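Local coordinates for protein scyllo-inosose 3-dehydrogenase (Thermotoga maritima, PDB 3IP1) that catalyses the NAD(+)-dependent oxidation of scyllo-inosose to 3-dehydro-scyllo-inosose, using zinc, and thus probably serves in myo-inositol degradation, at residues K11-P16 / E80-Y85; K255-D260 / M363-S368; V303-R308 / F331-A336. One frame throughout, in Å; residues are numbered along the deposited sequence.

Interaction 1: K11-P16 / E80-Y85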
loop_
_atom_site.group_PDB
_atom_site.type_symbol
_atom_site.label_atom_id
_atom_site.label_comp_id
_atom_site.label_asym_id
_atom_site.label_seq_id
_atom_site.Cartn_x
_atom_site.Cartn_y
_atom_site.Cartn_z
ATOM N N LYS A 11 19.579 -38.857 18.280
ATOM C CA LYS A 11 19.039 -40.122 17.761
ATOM C C LYS A 11 17.769 -39.912 16.914
ATOM O O LYS A 11 16.851 -39.199 17.327
ATOM C CB LYS A 11 18.753 -41.065 18.947
ATOM C CG LYS A 11 18.271 -42.466 18.568
ATOM C CD LYS A 11 17.788 -43.226 19.791
ATOM C CE LYS A 11 17.343 -44.661 19.422
ATOM N NZ LYS A 11 16.956 -45.452 20.632
ATOM N N TRP A 12 17.721 -40.528 15.729
ATOM C CA TRP A 12 16.488 -40.584 14.958
ATOM C C TRP A 12 15.559 -41.625 15.601
ATOM O O TRP A 12 15.708 -42.828 15.356
ATOM C CB TRP A 12 16.763 -40.957 13.497
ATOM C CG TRP A 12 15.501 -40.990 12.658
ATOM C CD1 TRP A 12 14.587 -42.010 12.580
ATOM C CD2 TRP A 12 15.033 -39.970 11.761
ATOM N NE1 TRP A 12 13.572 -41.676 11.708
ATOM C CE2 TRP A 12 13.825 -40.432 11.189
ATOM C CE3 TRP A 12 15.523 -38.708 11.385
ATOM C CZ2 TRP A 12 13.090 -39.672 10.260
ATOM C CZ3 TRP A 12 14.795 -37.953 10.474
ATOM C CH2 TRP A 12 13.589 -38.447 9.914
ATOM N N ASP A 13 14.593 -41.173 16.401
ATOM C CA ASP A 13 13.773 -42.104 17.185
ATOM C C ASP A 13 12.361 -41.558 17.372
ATOM O O ASP A 13 12.005 -41.154 18.473
ATOM C CB ASP A 13 14.438 -42.358 18.546
ATOM C CG ASP A 13 13.862 -43.569 19.279
ATOM O OD1 ASP A 13 13.068 -44.311 18.680
ATOM O OD2 ASP A 13 14.208 -43.773 20.463
ATOM N N PRO A 14 11.549 -41.569 16.296
ATOM C CA PRO A 14 10.315 -40.772 16.262
ATOM C C PRO A 14 9.199 -41.244 17.178
ATOM O O PRO A 14 9.065 -42.436 17.430
ATOM C CB PRO A 14 9.859 -40.884 14.806
ATOM C CG PRO A 14 11.055 -41.381 14.059
ATOM C CD PRO A 14 11.784 -42.249 15.014
ATOM N N ARG A 15 8.431 -40.284 17.686
ATOM C CA ARG A 15 7.198 -40.534 18.402
ATOM C C ARG A 15 6.270 -41.380 17.541
ATOM O O ARG A 15 6.346 -41.336 16.304
ATOM C CB ARG A 15 6.533 -39.211 18.805
ATOM C CG ARG A 15 7.307 -38.439 19.900
ATOM C CD ARG A 15 6.389 -37.474 20.615
ATOM N NE ARG A 15 6.956 -36.856 21.815
ATOM C CZ ARG A 15 6.897 -37.361 23.044
ATOM N NH1 ARG A 15 6.339 -38.532 23.276
ATOM N NH2 ARG A 15 7.441 -36.703 24.050
ATOM N N PRO A 16 5.413 -42.193 18.189
ATOM C CA PRO A 16 4.523 -43.139 17.481
ATOM C C PRO A 16 3.648 -42.470 16.426
ATOM O O PRO A 16 3.454 -43.030 15.351
ATOM C CB PRO A 16 3.644 -43.708 18.600
ATOM C CG PRO A 16 4.431 -43.512 19.836
ATOM C CD PRO A 16 5.215 -42.246 19.648
ATOM N N GLU A 80 10.579 -37.327 27.834
ATOM C CA GLU A 80 10.840 -38.546 27.084
ATOM C C GLU A 80 12.087 -38.422 26.231
ATOM O O GLU A 80 12.347 -39.283 25.386
ATOM C CB GLU A 80 9.650 -38.909 26.183
ATOM C CG GLU A 80 8.426 -39.416 26.917
ATOM C CD GLU A 80 7.562 -38.281 27.450
ATOM O OE1 GLU A 80 7.374 -37.276 26.718
ATOM O OE2 GLU A 80 7.064 -38.389 28.598
ATOM N N GLY A 81 12.838 -37.338 26.423
ATOM C CA GLY A 81 14.091 -37.144 25.689
ATOM C C GLY A 81 14.031 -36.534 24.285
ATOM O O GLY A 81 15.077 -36.370 23.642
ATOM N N TYR A 82 12.836 -36.185 23.808
ATOM C CA TYR A 82 12.699 -35.489 22.511
ATOM C C TYR A 82 13.083 -34.026 22.630
ATOM O O TYR A 82 12.752 -33.383 23.629
ATOM C CB TYR A 82 11.280 -35.621 21.933
ATOM C CG TYR A 82 11.002 -37.039 21.513
ATOM C CD1 TYR A 82 11.318 -37.475 20.239
ATOM C CD2 TYR A 82 10.474 -37.969 22.426
ATOM C CE1 TYR A 82 11.096 -38.788 19.858
ATOM C CE2 TYR A 82 10.245 -39.290 22.051
ATOM C CZ TYR A 82 10.569 -39.688 20.774
ATOM O OH TYR A 82 10.362 -40.979 20.390
ATOM N N ILE A 83 13.762 -33.508 21.602
ATOM C CA ILE A 83 14.128 -32.082 21.552
ATOM C C ILE A 83 12.864 -31.208 21.606
ATOM O O ILE A 83 11.778 -31.658 21.202
ATOM C CB ILE A 83 14.987 -31.739 20.315
ATOM C CG1 ILE A 83 14.137 -31.713 19.046
ATOM C CG2 ILE A 83 16.148 -32.719 20.185
ATOM C CD1 ILE A 83 14.895 -31.395 17.781
ATOM N N LEU A 84 13.003 -29.991 22.131
ATOM C CA LEU A 84 11.884 -29.061 22.246
ATOM C C LEU A 84 11.626 -28.324 20.915
ATOM O O LEU A 84 10.490 -28.033 20.572
ATOM C CB LEU A 84 12.107 -28.070 23.410
ATOM C CG LEU A 84 12.136 -28.637 24.848
ATOM C CD1 LEU A 84 11.910 -27.526 25.892
ATOM C CD2 LEU A 84 11.102 -29.751 25.048
ATOM N N TYR A 85 12.686 -28.070 20.149
ATOM C CA TYR A 85 12.549 -27.390 18.865
ATOM C C TYR A 85 11.685 -28.161 17.862
ATOM O O TYR A 85 12.013 -29.284 17.465
ATOM C CB TYR A 85 13.913 -27.044 18.266
ATOM C CG TYR A 85 13.804 -26.187 17.029
ATOM C CD1 TYR A 85 13.444 -24.831 17.121
ATOM C CD2 TYR A 85 14.022 -26.732 15.780
ATOM C CE1 TYR A 85 13.324 -24.038 15.970
ATOM C CE2 TYR A 85 13.900 -25.963 14.622
ATOM C CZ TYR A 85 13.558 -24.624 14.722
ATOM O OH TYR A 85 13.455 -23.884 13.570
#
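Arg-15 lays its side chain across one face of the Tyr-82 ring. Its CG sits 3.7 Å from the ring centroid and 15° off the ring normal, a CH-pi contact made over the face, and farther along the chain CZ of the guanidinium passes 3.7 Å from Tyr-82 CD2, the two planes tilted 30° apart. Because the arginine runs extended from CG to NE, it spans the ring and delivers NH2 to Glu-80 beyond it. There Arg-15 NH2 donates to Glu-80 OE1 at 2.7 Å, N-H...O angle 164°, the carboxylate oxygen lying in the guanidinium plane but being met on its anti side. The same NH2 also pairs with Asp-78, so two carboxylates share this one nitrogen. At the opposite end of the tyrosine, OH donates to the backbone O of Asp-13, although the exact position of that oxygen is doubtful. The Asp-13 carboxylate turns to Arg-38. All this lies at the surface of a zinc-containing alcohol dehydrogenase, where the chain just beyond strand 3-12 meets the loop between helix 69-75 and strand 93-94, a loop that belongs to the GroES-like catalytic domain.

Interaction 2: K255-D260 / M363-S368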
loop_
_atom_site.group_PDB
_atom_site.type_symbol
_atom_site.label_atom_id
_atom_site.label_comp_id
_atom_site.label_asym_id
_atom_site.label_seq_id
_atom_site.Cartn_x
_atom_site.Cartn_y
_atom_site.Cartn_z
ATOM N N LYS A 255 14.166 -0.017 28.469
ATOM C CA LYS A 255 14.351 1.409 28.760
ATOM C C LYS A 255 15.626 1.961 28.127
ATOM O O LYS A 255 15.646 3.076 27.638
ATOM C CB LYS A 255 14.369 1.684 30.261
ATOM C CG LYS A 255 13.004 1.633 30.926
ATOM C CD LYS A 255 13.031 2.437 32.243
ATOM C CE LYS A 255 13.510 1.589 33.428
ATOM N NZ LYS A 255 14.332 2.394 34.385
ATOM N N GLU A 256 16.675 1.156 28.111
ATOM C CA GLU A 256 17.933 1.564 27.559
ATOM C C GLU A 256 17.864 1.681 26.047
ATOM O O GLU A 256 18.620 2.435 25.432
ATOM C CB GLU A 256 18.982 0.522 27.921
ATOM C CG GLU A 256 20.264 1.087 28.450
ATOM C CD GLU A 256 21.317 0.007 28.646
ATOM O OE1 GLU A 256 20.958 -1.123 29.046
ATOM O OE2 GLU A 256 22.501 0.292 28.385
ATOM N N LEU A 257 16.983 0.890 25.447
ATOM C CA LEU A 257 16.846 0.879 23.997
ATOM C C LEU A 257 15.847 1.942 23.508
ATOM O O LEU A 257 15.673 2.115 22.315
ATOM C CB LEU A 257 16.479 -0.535 23.516
ATOM C CG LEU A 257 17.635 -1.532 23.709
ATOM C CD1 LEU A 257 17.211 -3.008 23.527
ATOM C CD2 LEU A 257 18.818 -1.173 22.812
ATOM N N GLY A 258 15.180 2.638 24.437
ATOM C CA GLY A 258 14.308 3.743 24.063
ATOM C C GLY A 258 12.834 3.588 24.388
ATOM O O GLY A 258 12.051 4.480 24.064
ATOM N N ALA A 259 12.443 2.489 25.032
ATOM C CA ALA A 259 11.059 2.353 25.512
ATOM C C ALA A 259 10.698 3.494 26.459
ATOM O O ALA A 259 11.481 3.851 27.334
ATOM C CB ALA A 259 10.836 1.027 26.197
ATOM N N ASP A 260 9.510 4.047 26.283
ATOM C CA ASP A 260 9.054 5.137 27.119
ATOM C C ASP A 260 8.419 4.616 28.395
ATOM O O ASP A 260 8.471 5.285 29.428
ATOM C CB ASP A 260 8.046 5.992 26.356
ATOM C CG ASP A 260 8.633 6.571 25.089
ATOM O OD1 ASP A 260 9.427 7.522 25.200
ATOM O OD2 ASP A 260 8.320 6.059 23.990
HETATM N N MSE A 363 22.507 -2.302 19.192
HETATM C CA MSE A 363 21.880 -3.464 19.807
HETATM C C MSE A 363 22.820 -4.230 20.754
HETATM O O MSE A 363 22.371 -5.129 21.461
HETATM C CB MSE A 363 21.326 -4.411 18.734
HETATM C CG MSE A 363 20.198 -3.839 17.915
HETATM SE SE MSE A 363 18.644 -3.453 19.010
HETATM C CE MSE A 363 18.405 -5.182 19.851
ATOM N N THR A 364 24.108 -3.890 20.758
ATOM C CA THR A 364 25.097 -4.624 21.572
ATOM C C THR A 364 24.808 -4.498 23.067
ATOM O O THR A 364 25.281 -5.315 23.859
ATOM C CB THR A 364 26.582 -4.223 21.281
ATOM O OG1 THR A 364 26.832 -2.875 21.711
ATOM C CG2 THR A 364 26.905 -4.368 19.799
ATOM N N LYS A 365 23.977 -3.519 23.433
ATOM C CA LYS A 365 23.548 -3.342 24.814
ATOM C C LYS A 365 22.885 -4.594 25.394
ATOM O O LYS A 365 22.831 -4.757 26.608
ATOM C CB LYS A 365 22.584 -2.154 24.948
ATOM C CG LYS A 365 23.157 -0.798 24.523
ATOM C CD LYS A 365 22.211 0.313 24.948
ATOM C CE LYS A 365 22.866 1.681 24.855
ATOM N NZ LYS A 365 22.667 2.298 23.511
ATOM N N ILE A 366 22.371 -5.467 24.534
ATOM C CA ILE A 366 21.648 -6.639 25.013
ATOM C C ILE A 366 22.534 -7.859 25.278
ATOM O O ILE A 366 22.070 -8.849 25.857
ATOM C CB ILE A 366 20.451 -7.023 24.093
ATOM C CG1 ILE A 366 20.931 -7.777 22.845
ATOM C CG2 ILE A 366 19.580 -5.770 23.789
ATOM C CD1 ILE A 366 19.829 -8.571 22.145
ATOM N N ILE A 367 23.794 -7.795 24.864
ATOM C CA ILE A 367 24.710 -8.901 25.096
ATOM C C ILE A 367 25.061 -8.946 26.583
ATOM O O ILE A 367 25.670 -8.025 27.106
ATOM C CB ILE A 367 25.972 -8.826 24.192
ATOM C CG1 ILE A 367 25.563 -8.903 22.708
ATOM C CG2 ILE A 367 26.967 -9.953 24.537
ATOM C CD1 ILE A 367 26.667 -8.538 21.722
ATOM N N SER A 368 24.643 -10.013 27.255
ATOM C CA SER A 368 24.912 -10.179 28.681
ATOM C C SER A 368 26.338 -10.655 28.933
ATOM O O SER A 368 26.950 -10.260 29.921
ATOM C CB SER A 368 23.917 -11.143 29.322
ATOM O OG SER A 368 22.599 -10.803 28.919
#
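Leu-257 and Ile-366 meet at about a right angle, Leu-257 CD1 resting 3.6 Å from Ile-366 CG2. The leucine belongs to the last turn of helix 248-257, a helix of the Rossmann-type NAD-binding domain, and the isoleucine to the short 3-10 segment 364-366 that precedes strand 369-371. Although the bond to its CB does not aim straight across, Leu-257 brings its branch end over, and its two methyls divide the work: CD1 goes to the isoleucine, while CD2 lies 4.3 Å from Lys-365 CD. Selenomethionine Met-363 starts out pointing away, but its chain folds back through three like-signed bends, and the terminal CE returns to 4.4 Å from Leu-257 CD1. Helix 224-235 closes this apolar patch, with Leu-227 against Leu-257, Ala-231 against Met-363 and Pro-224 against Ile-366. Just beyond the leucine, Gly-258 takes positive phi and ends the helix in a Schellman motif. On the exposed flank Glu-256 and Lys-365 point toward each other's segments and pass obliquely. The glutamate lays its carboxylate along the lysine's methylene chain instead of gripping its amine. Lys-365 bends at its last torsion (chi4 90°), which leaves NZ 5.3 Å from Glu-256 OE2, too far for a salt bridge, while Glu-256 OE2 touches Lys-365 CD at 3.4 Å.

Interaction 3: V303-R308 / F331-A336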
loop_
_atom_site.group_PDB
_atom_site.type_symbol
_atom_site.label_atom_id
_atom_site.label_comp_id
_atom_site.label_asym_id
_atom_site.label_seq_id
_atom_site.Cartn_x
_atom_site.Cartn_y
_atom_site.Cartn_z
ATOM N N VAL A 303 -7.559 -3.847 25.045
ATOM C CA VAL A 303 -6.994 -2.558 24.680
ATOM C C VAL A 303 -7.523 -2.085 23.310
ATOM O O VAL A 303 -7.971 -0.941 23.174
ATOM C CB VAL A 303 -5.457 -2.569 24.660
ATOM C CG1 VAL A 303 -4.946 -1.294 23.993
ATOM C CG2 VAL A 303 -4.895 -2.690 26.092
ATOM N N ILE A 304 -7.490 -2.963 22.313
ATOM C CA ILE A 304 -7.927 -2.591 20.978
ATOM C C ILE A 304 -9.379 -2.103 21.061
ATOM O O ILE A 304 -9.716 -1.043 20.535
ATOM C CB ILE A 304 -7.773 -3.754 19.956
ATOM C CG1 ILE A 304 -6.281 -4.021 19.651
ATOM C CG2 ILE A 304 -8.501 -3.417 18.670
ATOM C CD1 ILE A 304 -6.011 -5.319 18.777
ATOM N N TRP A 305 -10.211 -2.875 21.760
ATOM C CA TRP A 305 -11.626 -2.576 21.920
ATOM C C TRP A 305 -11.851 -1.218 22.582
ATOM O O TRP A 305 -12.566 -0.385 22.050
ATOM C CB TRP A 305 -12.313 -3.665 22.742
ATOM C CG TRP A 305 -13.797 -3.463 22.861
ATOM C CD1 TRP A 305 -14.478 -2.964 23.941
ATOM C CD2 TRP A 305 -14.784 -3.745 21.858
ATOM N NE1 TRP A 305 -15.832 -2.930 23.674
ATOM C CE2 TRP A 305 -16.049 -3.407 22.407
ATOM C CE3 TRP A 305 -14.724 -4.260 20.554
ATOM C CZ2 TRP A 305 -17.244 -3.569 21.697
ATOM C CZ3 TRP A 305 -15.907 -4.425 19.850
ATOM C CH2 TRP A 305 -17.155 -4.071 20.421
ATOM N N ARG A 306 -11.209 -0.994 23.721
ATOM C CA ARG A 306 -11.451 0.206 24.521
ATOM C C ARG A 306 -10.745 1.473 24.016
ATOM O O ARG A 306 -11.188 2.585 24.322
ATOM C CB ARG A 306 -11.072 -0.062 25.984
ATOM C CG ARG A 306 -12.034 -1.039 26.695
ATOM C CD ARG A 306 -11.555 -1.386 28.098
ATOM N NE ARG A 306 -11.360 -0.168 28.893
ATOM C CZ ARG A 306 -10.825 -0.139 30.111
ATOM N NH1 ARG A 306 -10.427 -1.260 30.689
ATOM N NH2 ARG A 306 -10.679 1.016 30.746
ATOM N N ALA A 307 -9.641 1.298 23.275
ATOM C CA ALA A 307 -8.898 2.413 22.662
ATOM C C ALA A 307 -9.725 3.225 21.670
ATOM O O ALA A 307 -10.614 2.708 20.996
ATOM C CB ALA A 307 -7.633 1.900 21.967
ATOM N N ARG A 308 -9.393 4.501 21.558
ATOM C CA ARG A 308 -10.062 5.362 20.600
ATOM C C ARG A 308 -9.424 5.305 19.212
ATOM O O ARG A 308 -10.088 5.582 18.200
ATOM C CB ARG A 308 -10.078 6.780 21.136
ATOM C CG ARG A 308 -10.738 6.843 22.503
ATOM C CD ARG A 308 -11.057 8.252 22.897
ATOM N NE ARG A 308 -11.941 8.888 21.926
ATOM C CZ ARG A 308 -12.349 10.147 22.018
ATOM N NH1 ARG A 308 -11.959 10.896 23.042
ATOM N NH2 ARG A 308 -13.141 10.656 21.091
ATOM N N PHE A 331 -11.927 -6.958 15.937
ATOM C CA PHE A 331 -11.255 -6.578 14.694
ATOM C C PHE A 331 -12.161 -5.879 13.689
ATOM O O PHE A 331 -11.734 -4.900 13.083
ATOM C CB PHE A 331 -10.421 -7.747 14.110
ATOM C CG PHE A 331 -9.294 -8.122 15.014
ATOM C CD1 PHE A 331 -8.021 -7.595 14.812
ATOM C CD2 PHE A 331 -9.535 -8.886 16.166
ATOM C CE1 PHE A 331 -6.980 -7.857 15.720
ATOM C CE2 PHE A 331 -8.504 -9.148 17.072
ATOM C CZ PHE A 331 -7.225 -8.630 16.851
ATOM N N GLN A 332 -13.410 -6.327 13.559
ATOM C CA GLN A 332 -14.378 -5.633 12.719
ATOM C C GLN A 332 -14.688 -4.213 13.215
ATOM O O GLN A 332 -14.617 -3.235 12.455
ATOM C CB GLN A 332 -15.672 -6.428 12.625
ATOM C CG GLN A 332 -15.581 -7.714 11.801
ATOM C CD GLN A 332 -16.778 -8.640 12.036
ATOM O OE1 GLN A 332 -17.409 -8.606 13.099
ATOM N NE2 GLN A 332 -17.083 -9.476 11.055
ATOM N N VAL A 333 -15.021 -4.109 14.495
ATOM C CA VAL A 333 -15.499 -2.863 15.057
ATOM C C VAL A 333 -14.387 -1.797 15.229
ATOM O O VAL A 333 -14.658 -0.599 15.139
ATOM C CB VAL A 333 -16.300 -3.114 16.375
ATOM C CG1 VAL A 333 -16.746 -1.798 17.018
ATOM C CG2 VAL A 333 -17.548 -3.992 16.103
ATOM N N ARG A 334 -13.149 -2.221 15.474
ATOM C CA ARG A 334 -12.052 -1.259 15.642
ATOM C C ARG A 334 -11.179 -1.135 14.392
ATOM O O ARG A 334 -10.109 -0.513 14.428
ATOM C CB ARG A 334 -11.204 -1.595 16.879
ATOM C CG ARG A 334 -12.009 -1.948 18.132
ATOM C CD ARG A 334 -13.034 -0.863 18.528
ATOM N NE ARG A 334 -12.393 0.420 18.832
ATOM C CZ ARG A 334 -12.675 1.555 18.199
ATOM N NH1 ARG A 334 -12.052 2.674 18.531
ATOM N NH2 ARG A 334 -13.611 1.571 17.262
ATOM N N ARG A 335 -11.632 -1.745 13.300
ATOM C CA ARG A 335 -10.910 -1.686 12.017
ATOM C C ARG A 335 -9.455 -2.155 12.176
ATOM O O ARG A 335 -8.508 -1.508 11.700
ATOM C CB ARG A 335 -10.980 -0.257 11.428
ATOM C CG ARG A 335 -10.994 -0.229 9.917
ATOM C CD ARG A 335 -10.834 1.202 9.394
ATOM N NE ARG A 335 -11.150 1.264 7.979
ATOM C CZ ARG A 335 -10.259 1.156 7.003
ATOM N NH1 ARG A 335 -10.662 1.201 5.743
ATOM N NH2 ARG A 335 -8.974 1.013 7.285
ATOM N N ALA A 336 -9.292 -3.289 12.840
ATOM C CA ALA A 336 -7.971 -3.785 13.194
ATOM C C ALA A 336 -7.637 -5.011 12.367
ATOM O O ALA A 336 -8.501 -5.574 11.697
ATOM C CB ALA A 336 -7.891 -4.079 14.693
HETATM O O HOH W 1 -12.770 5.844 18.104
#
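Ile-304 is the apolar centre, reaching two ways from helix 293-306: its CD1 lies 4.0 Å from Phe-331 CZ, and its CG2 packs on Ala-336 CB at 4.1 Å and on Arg-334 CB at 3.7 Å. The isoleucine and arginine side chains run antiparallel alongside one another. Farther out, Trp-305 swings its indole over to Val-333, CG anti to the backbone N (chi1 -176°), so that Trp-305 CZ3 meets Val-333 CB at 3.7 Å. The two helix ends belong to the Rossmann-type coenzyme domain, where helix 328-333 leads into strand 337-340, outermost in the parallel sheet within this chain. Arg-334 then carries the contact to its polar edge. Bent at chi2 and chi3, it curls round to the C-terminal end of helix 293-306 and collects carbonyls there: Arg-334 NH1 donates to Ala-307 O at 2.9 Å (N-H...O 160°), near the guanidinium plane, and NE makes a weak bond to Ile-304 O. A leucine in its place would probably leave Ala-307 O without this donor and the helix end without a positive charge beside its carbonyls. A water bridges Arg-308 O, at 2.7 Å, to Arg-334 NH1. Arg-334 NH2 turns back to Val-333 O at 3.2 Å, approaching from above the carbonyl plane, and that same oxygen accepts a hydrogen bond from His-146 of the second subunit.

In the fold
Interaction 2 ties a helix of the NAD-binding domain to the chain returning, through strand 369-371, to the mixed sheet of the other domain; interaction 3 joins two helix ends within the NAD-binding domain, about 30 Å away between centres and nested in the chain loop that interaction 2 closes. Both are partly buried. Interaction 1 is a surface contact at the catalytic domain, its centre about 36 Å from that of interaction 2, on the opposite side of the chain's centre. Chemistry follows place: interaction 1 combines a salt bridge with an arginine lying over a tyrosine, interaction 2 is apolar with an unbridged charged pair on its exposed flank, and interaction 3 adds arginine-to-carbonyl bonds, bordered by a second subunit.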